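Local atomic coordinates of succinate dehydrogenase (Membrane anchor subunit) (Mycolicibacterium smegmatis, PDB entry 7D6V), a protein that serves as the membrane anchor of succinate dehydrogenase, holding a membrane-embedded Rieske-type [2Fe-2S] cluster that probably passes electrons from succinate oxidation to quinone. Residues H155-S166 against W200-H211. Residues are numbered along the deposited sequence; the frame is centred on the assembly and turned at random.
With FES (Fe2/s2 (inorganic) cluster), chain J.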
loop_
_atom_site.group_PDB
_atom_site.type_symbol
_atom_site.label_atom_id
_atom_site.label_comp_id
_atom_site.label_asym_id
_atom_site.label_seq_id
_atom_site.Cartn_x
_atom_site.Cartn_y
_atom_site.Cartn_z
ATOM N N HIS C 155 2.015 -17.466 30.667
ATOM C CA HIS C 155 1.714 -16.183 31.287
ATOM C C HIS C 155 0.262 -16.078 31.738
ATOM O O HIS C 155 -0.032 -15.370 32.705
ATOM C CB HIS C 155 2.053 -15.056 30.315
ATOM C CG HIS C 155 1.819 -13.691 30.873
ATOM N ND1 HIS C 155 2.356 -13.277 32.072
ATOM C CD2 HIS C 155 1.098 -12.649 30.404
ATOM C CE1 HIS C 155 1.980 -12.036 32.314
ATOM N NE2 HIS C 155 1.218 -11.632 31.316
ATOM N N ARG C 156 -0.660 -16.763 31.055
ATOM C CA ARG C 156 -2.072 -16.660 31.414
ATOM C C ARG C 156 -2.352 -17.210 32.808
ATOM O O ARG C 156 -3.274 -16.747 33.489
ATOM C CB ARG C 156 -2.926 -17.377 30.370
ATOM C CG ARG C 156 -2.551 -18.827 30.142
ATOM C CD ARG C 156 -3.350 -19.432 29.006
ATOM N NE ARG C 156 -2.921 -18.911 27.713
ATOM C CZ ARG C 156 -3.314 -19.397 26.543
ATOM N NH1 ARG C 156 -4.148 -20.422 26.497
ATOM N NH2 ARG C 156 -2.873 -18.859 25.418
ATOM N N TYR C 157 -1.561 -18.179 33.265
ATOM C CA TYR C 157 -1.779 -18.721 34.600
ATOM C C TYR C 157 -1.320 -17.740 35.669
ATOM O O TYR C 157 -1.974 -17.584 36.709
ATOM C CB TYR C 157 -1.071 -20.064 34.732
ATOM C CG TYR C 157 -1.738 -21.125 33.901
ATOM C CD1 TYR C 157 -2.636 -22.015 34.465
ATOM C CD2 TYR C 157 -1.494 -21.215 32.542
ATOM C CE1 TYR C 157 -3.257 -22.972 33.700
ATOM C CE2 TYR C 157 -2.110 -22.164 31.773
ATOM C CZ TYR C 157 -2.989 -23.039 32.354
ATOM O OH TYR C 157 -3.600 -23.991 31.581
ATOM N N PHE C 158 -0.213 -17.046 35.418
ATOM C CA PHE C 158 0.172 -15.955 36.302
ATOM C C PHE C 158 -0.824 -14.810 36.219
ATOM O O PHE C 158 -0.986 -14.066 37.187
ATOM C CB PHE C 158 1.585 -15.487 35.968
ATOM C CG PHE C 158 2.620 -16.549 36.161
ATOM C CD1 PHE C 158 2.806 -17.128 37.402
ATOM C CD2 PHE C 158 3.394 -16.984 35.102
ATOM C CE1 PHE C 158 3.745 -18.114 37.585
ATOM C CE2 PHE C 158 4.338 -17.967 35.281
ATOM C CZ PHE C 158 4.515 -18.532 36.524
ATOM N N PHE C 159 -1.516 -14.670 35.090
ATOM C CA PHE C 159 -2.604 -13.701 34.998
ATOM C C PHE C 159 -3.765 -14.083 35.909
ATOM O O PHE C 159 -4.338 -13.223 36.588
ATOM C CB PHE C 159 -3.059 -13.576 33.543
ATOM C CG PHE C 159 -4.403 -12.931 33.380
ATOM C CD1 PHE C 159 -4.570 -11.579 33.607
ATOM C CD2 PHE C 159 -5.497 -13.679 32.987
ATOM C CE1 PHE C 159 -5.799 -10.991 33.455
ATOM C CE2 PHE C 159 -6.728 -13.094 32.835
ATOM C CZ PHE C 159 -6.880 -11.749 33.070
ATOM N N TYR C 160 -4.126 -15.366 35.943
ATOM C CA TYR C 160 -5.160 -15.816 36.874
ATOM C C TYR C 160 -4.735 -15.581 38.322
ATOM O O TYR C 160 -5.524 -15.104 39.155
ATOM C CB TYR C 160 -5.471 -17.296 36.652
ATOM C CG TYR C 160 -5.745 -17.684 35.218
ATOM C CD1 TYR C 160 -6.437 -16.840 34.366
ATOM C CD2 TYR C 160 -5.316 -18.906 34.720
ATOM C CE1 TYR C 160 -6.686 -17.195 33.058
ATOM C CE2 TYR C 160 -5.559 -19.269 33.414
ATOM C CZ TYR C 160 -6.248 -18.410 32.588
ATOM O OH TYR C 160 -6.499 -18.764 31.284
ATOM N N ALA C 161 -3.481 -15.913 38.637
ATOM C CA ALA C 161 -2.968 -15.674 39.980
ATOM C C ALA C 161 -3.000 -14.192 40.323
ATOM O O ALA C 161 -3.307 -13.814 41.459
ATOM C CB ALA C 161 -1.550 -16.228 40.105
ATOM N N ALA C 162 -2.679 -13.336 39.352
ATOM C CA ALA C 162 -2.717 -11.899 39.569
ATOM C C ALA C 162 -4.137 -11.405 39.790
ATOM O O ALA C 162 -4.344 -10.462 40.553
ATOM C CB ALA C 162 -2.080 -11.173 38.387
ATOM N N VAL C 163 -5.120 -12.020 39.133
ATOM C CA VAL C 163 -6.513 -11.681 39.413
ATOM C C VAL C 163 -6.854 -11.994 40.865
ATOM O O VAL C 163 -7.483 -11.187 41.566
ATOM C CB VAL C 163 -7.453 -12.415 38.439
ATOM C CG1 VAL C 163 -8.900 -12.191 38.831
ATOM C CG2 VAL C 163 -7.215 -11.942 37.018
ATOM N N LEU C 164 -6.431 -13.165 41.345
ATOM C CA LEU C 164 -6.699 -13.509 42.742
ATOM C C LEU C 164 -6.008 -12.541 43.703
ATOM O O LEU C 164 -6.601 -12.100 44.699
ATOM C CB LEU C 164 -6.267 -14.945 43.024
ATOM C CG LEU C 164 -6.899 -16.025 42.150
ATOM C CD1 LEU C 164 -6.583 -17.401 42.701
ATOM C CD2 LEU C 164 -8.398 -15.822 42.042
ATOM N N ILE C 165 -4.751 -12.196 43.418
ATOM C CA ILE C 165 -4.012 -11.287 44.289
ATOM C C ILE C 165 -4.613 -9.886 44.249
ATOM O O ILE C 165 -4.613 -9.173 45.259
ATOM C CB ILE C 165 -2.521 -11.291 43.909
ATOM C CG1 ILE C 165 -1.939 -12.692 44.089
ATOM C CG2 ILE C 165 -1.740 -10.296 44.749
ATOM C CD1 ILE C 165 -0.558 -12.859 43.509
ATOM N N SER C 166 -5.131 -9.465 43.093
ATOM C CA SER C 166 -5.837 -8.193 43.010
ATOM C C SER C 166 -7.097 -8.209 43.862
ATOM O O SER C 166 -7.447 -7.199 44.479
ATOM C CB SER C 166 -6.176 -7.875 41.557
ATOM O OG SER C 166 -5.042 -7.399 40.860
ATOM N N TRP C 200 -5.761 -2.858 39.112
ATOM C CA TRP C 200 -6.827 -3.510 38.359
ATOM C C TRP C 200 -6.773 -3.129 36.886
ATOM O O TRP C 200 -6.975 -3.977 36.012
ATOM C CB TRP C 200 -8.188 -3.150 38.948
ATOM C CG TRP C 200 -8.664 -4.088 40.003
ATOM C CD1 TRP C 200 -8.992 -3.774 41.284
ATOM C CD2 TRP C 200 -8.887 -5.496 39.866
ATOM N NE1 TRP C 200 -9.397 -4.895 41.959
ATOM C CE2 TRP C 200 -9.343 -5.967 41.110
ATOM C CE3 TRP C 200 -8.743 -6.404 38.813
ATOM C CZ2 TRP C 200 -9.656 -7.303 41.331
ATOM C CZ3 TRP C 200 -9.052 -7.728 39.037
ATOM C CH2 TRP C 200 -9.503 -8.166 40.285
ATOM N N VAL C 201 -6.511 -1.855 36.594
ATOM C CA VAL C 201 -6.414 -1.418 35.202
ATOM C C VAL C 201 -5.279 -2.148 34.494
ATOM O O VAL C 201 -5.433 -2.638 33.368
ATOM C CB VAL C 201 -6.236 0.108 35.130
ATOM C CG1 VAL C 201 -5.981 0.545 33.701
ATOM C CG2 VAL C 201 -7.458 0.806 35.684
ATOM N N TYR C 202 -4.120 -2.237 35.150
ATOM C CA TYR C 202 -2.981 -2.926 34.551
ATOM C C TYR C 202 -3.269 -4.407 34.341
ATOM O O TYR C 202 -2.911 -4.977 33.305
ATOM C CB TYR C 202 -1.741 -2.743 35.422
ATOM C CG TYR C 202 -0.584 -3.619 35.012
ATOM C CD1 TYR C 202 0.049 -3.438 33.791
ATOM C CD2 TYR C 202 -0.128 -4.631 35.841
ATOM C CE1 TYR C 202 1.103 -4.238 33.411
ATOM C CE2 TYR C 202 0.923 -5.433 35.469
ATOM C CZ TYR C 202 1.536 -5.232 34.255
ATOM O OH TYR C 202 2.589 -6.033 33.886
ATOM N N THR C 203 -3.912 -5.049 35.316
ATOM C CA THR C 203 -4.236 -6.465 35.189
ATOM C C THR C 203 -5.246 -6.710 34.074
ATOM O O THR C 203 -5.156 -7.714 33.359
ATOM C CB THR C 203 -4.760 -7.000 36.521
ATOM O OG1 THR C 203 -3.861 -6.624 37.569
ATOM C CG2 THR C 203 -4.874 -8.511 36.487
ATOM N N LEU C 204 -6.213 -5.810 33.908
ATOM C CA LEU C 204 -7.237 -5.998 32.891
ATOM C C LEU C 204 -6.802 -5.538 31.508
ATOM O O LEU C 204 -7.491 -5.847 30.532
ATOM C CB LEU C 204 -8.520 -5.270 33.291
ATOM C CG LEU C 204 -9.232 -5.808 34.531
ATOM C CD1 LEU C 204 -10.561 -5.104 34.723
ATOM C CD2 LEU C 204 -9.424 -7.309 34.432
ATOM N N SER C 205 -5.691 -4.818 31.391
ATOM C CA SER C 205 -5.138 -4.485 30.085
ATOM C C SER C 205 -4.154 -5.536 29.585
ATOM O O SER C 205 -3.488 -5.313 28.570
ATOM C CB SER C 205 -4.473 -3.109 30.127
ATOM O OG SER C 205 -3.289 -3.129 30.899
ATOM N N CYS C 206 -4.052 -6.660 30.288
ATOM C CA CYS C 206 -3.124 -7.721 29.905
ATOM C C CYS C 206 -3.445 -8.341 28.546
ATOM O O CYS C 206 -4.610 -8.475 28.174
ATOM C CB CYS C 206 -3.088 -8.811 30.980
ATOM S SG CYS C 206 -2.521 -10.423 30.391
ATOM N N HIS C 207 -2.400 -8.716 27.811
ATOM C CA HIS C 207 -2.565 -9.336 26.501
ATOM C C HIS C 207 -3.230 -10.700 26.602
ATOM O O HIS C 207 -3.954 -11.101 25.685
ATOM C CB HIS C 207 -1.215 -9.468 25.801
ATOM C CG HIS C 207 -0.787 -8.235 25.073
ATOM N ND1 HIS C 207 0.173 -7.377 25.562
ATOM C CD2 HIS C 207 -1.182 -7.720 23.885
ATOM C CE1 HIS C 207 0.346 -6.383 24.710
ATOM N NE2 HIS C 207 -0.464 -6.568 23.684
ATOM N N SER C 208 -2.986 -11.433 27.688
ATOM C CA SER C 208 -3.673 -12.703 27.891
ATOM C C SER C 208 -5.140 -12.495 28.231
ATOM O O SER C 208 -5.983 -13.315 27.855
ATOM C CB SER C 208 -2.984 -13.509 28.988
ATOM O OG SER C 208 -1.704 -13.942 28.573
ATOM N N CYS C 209 -5.464 -11.418 28.948
ATOM C CA CYS C 209 -6.862 -11.088 29.200
ATOM C C CYS C 209 -7.595 -10.788 27.899
ATOM O O CYS C 209 -8.742 -11.208 27.711
ATOM C CB CYS C 209 -6.955 -9.898 30.153
ATOM S SG CYS C 209 -8.639 -9.386 30.546
ATOM N N ARG C 210 -6.943 -10.063 26.989
ATOM C CA ARG C 210 -7.543 -9.766 25.694
ATOM C C ARG C 210 -7.845 -11.042 24.923
ATOM O O ARG C 210 -8.901 -11.164 24.293
ATOM C CB ARG C 210 -6.607 -8.865 24.892
ATOM C CG ARG C 210 -7.240 -8.194 23.697
ATOM C CD ARG C 210 -6.187 -7.476 22.883
ATOM N NE ARG C 210 -6.741 -6.845 21.693
ATOM C CZ ARG C 210 -6.022 -6.504 20.632
ATOM N NH1 ARG C 210 -4.721 -6.738 20.611
ATOM N NH2 ARG C 210 -6.604 -5.933 19.592
ATOM N N HIS C 211 -6.923 -12.001 24.959
ATOM C CA HIS C 211 -7.134 -13.274 24.283
ATOM C C HIS C 211 -8.249 -14.079 24.941
ATOM O O HIS C 211 -9.106 -14.640 24.250
ATOM C CB HIS C 211 -5.826 -14.060 24.276
ATOM C CG HIS C 211 -5.949 -15.442 23.721
ATOM N ND1 HIS C 211 -5.960 -16.561 24.523
ATOM C CD2 HIS C 211 -6.050 -15.888 22.448
ATOM C CE1 HIS C 211 -6.073 -17.636 23.768
ATOM N NE2 HIS C 211 -6.130 -17.257 22.506
HETATM FE FE1 FES J . 1.526 -7.649 30.295
HETATM FE FE2 FES J . -0.233 -9.622 30.794
HETATM S S1 FES J . 0.767 -9.158 28.890
HETATM S S2 FES J . 0.468 -8.068 32.177
#
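His-155 and Cys-206 meet at one iron of the Rieske-type [2Fe-2S] cluster, joining the start of helix 155-175 to the bend between helices 188-204 and 207-215. His-155 NE2 and Cys-206 SG each lie 2.5 Å from iron FE2, imidazole nitrogen and thiolate sulfur both suiting iron. With CG anti to its backbone N (chi1 -178°), His-155 presents its ring so that the iron lies in the ring plane, while ND1 is hydrogen-bonded to Thr-113 OG1, which probably fixes the ring's rotation. Cys-114 and His-240 also line the cluster pocket.

Beyond the cluster, the short segments 155-166 and 200-204 run nearly antiparallel (159°) with axes 10.4 Å apart. Thr-203 is a knob in the hole formed by Phe-159, Ala-162, Val-163 and Ser-166; its CG2 turns to the apolar wall, while OG1 hydrogen-bonds Leu-199 O within its own helix. The flat ring of Phe-159 packs against the bend: its edge meets Thr-203 O, 3.3 Å from CE1, and Cys-209 CB packs 3.5 Å from CZ. Cys-206 SG approaches this ring obliquely.

Among the polar groups, Arg-156 NH2 passes 3.8 Å from His-211 CE1, but its charge is met by Glu-229, Asp-233 and Asp-237 of the iron-sulfur subunit, a long, flexible side chain suiting this subunit boundary. Ser-208 OG is also hydrogen-bonded to that Glu-229.

At the far end, small Ser-166 lets the indole of Trp-200 close in: a CH-pi contact puts Ser-166 CB 3.5 Å from the six-membered ring centroid, while Ser-166 OG donates to Ala-162 O at 3.2 Å.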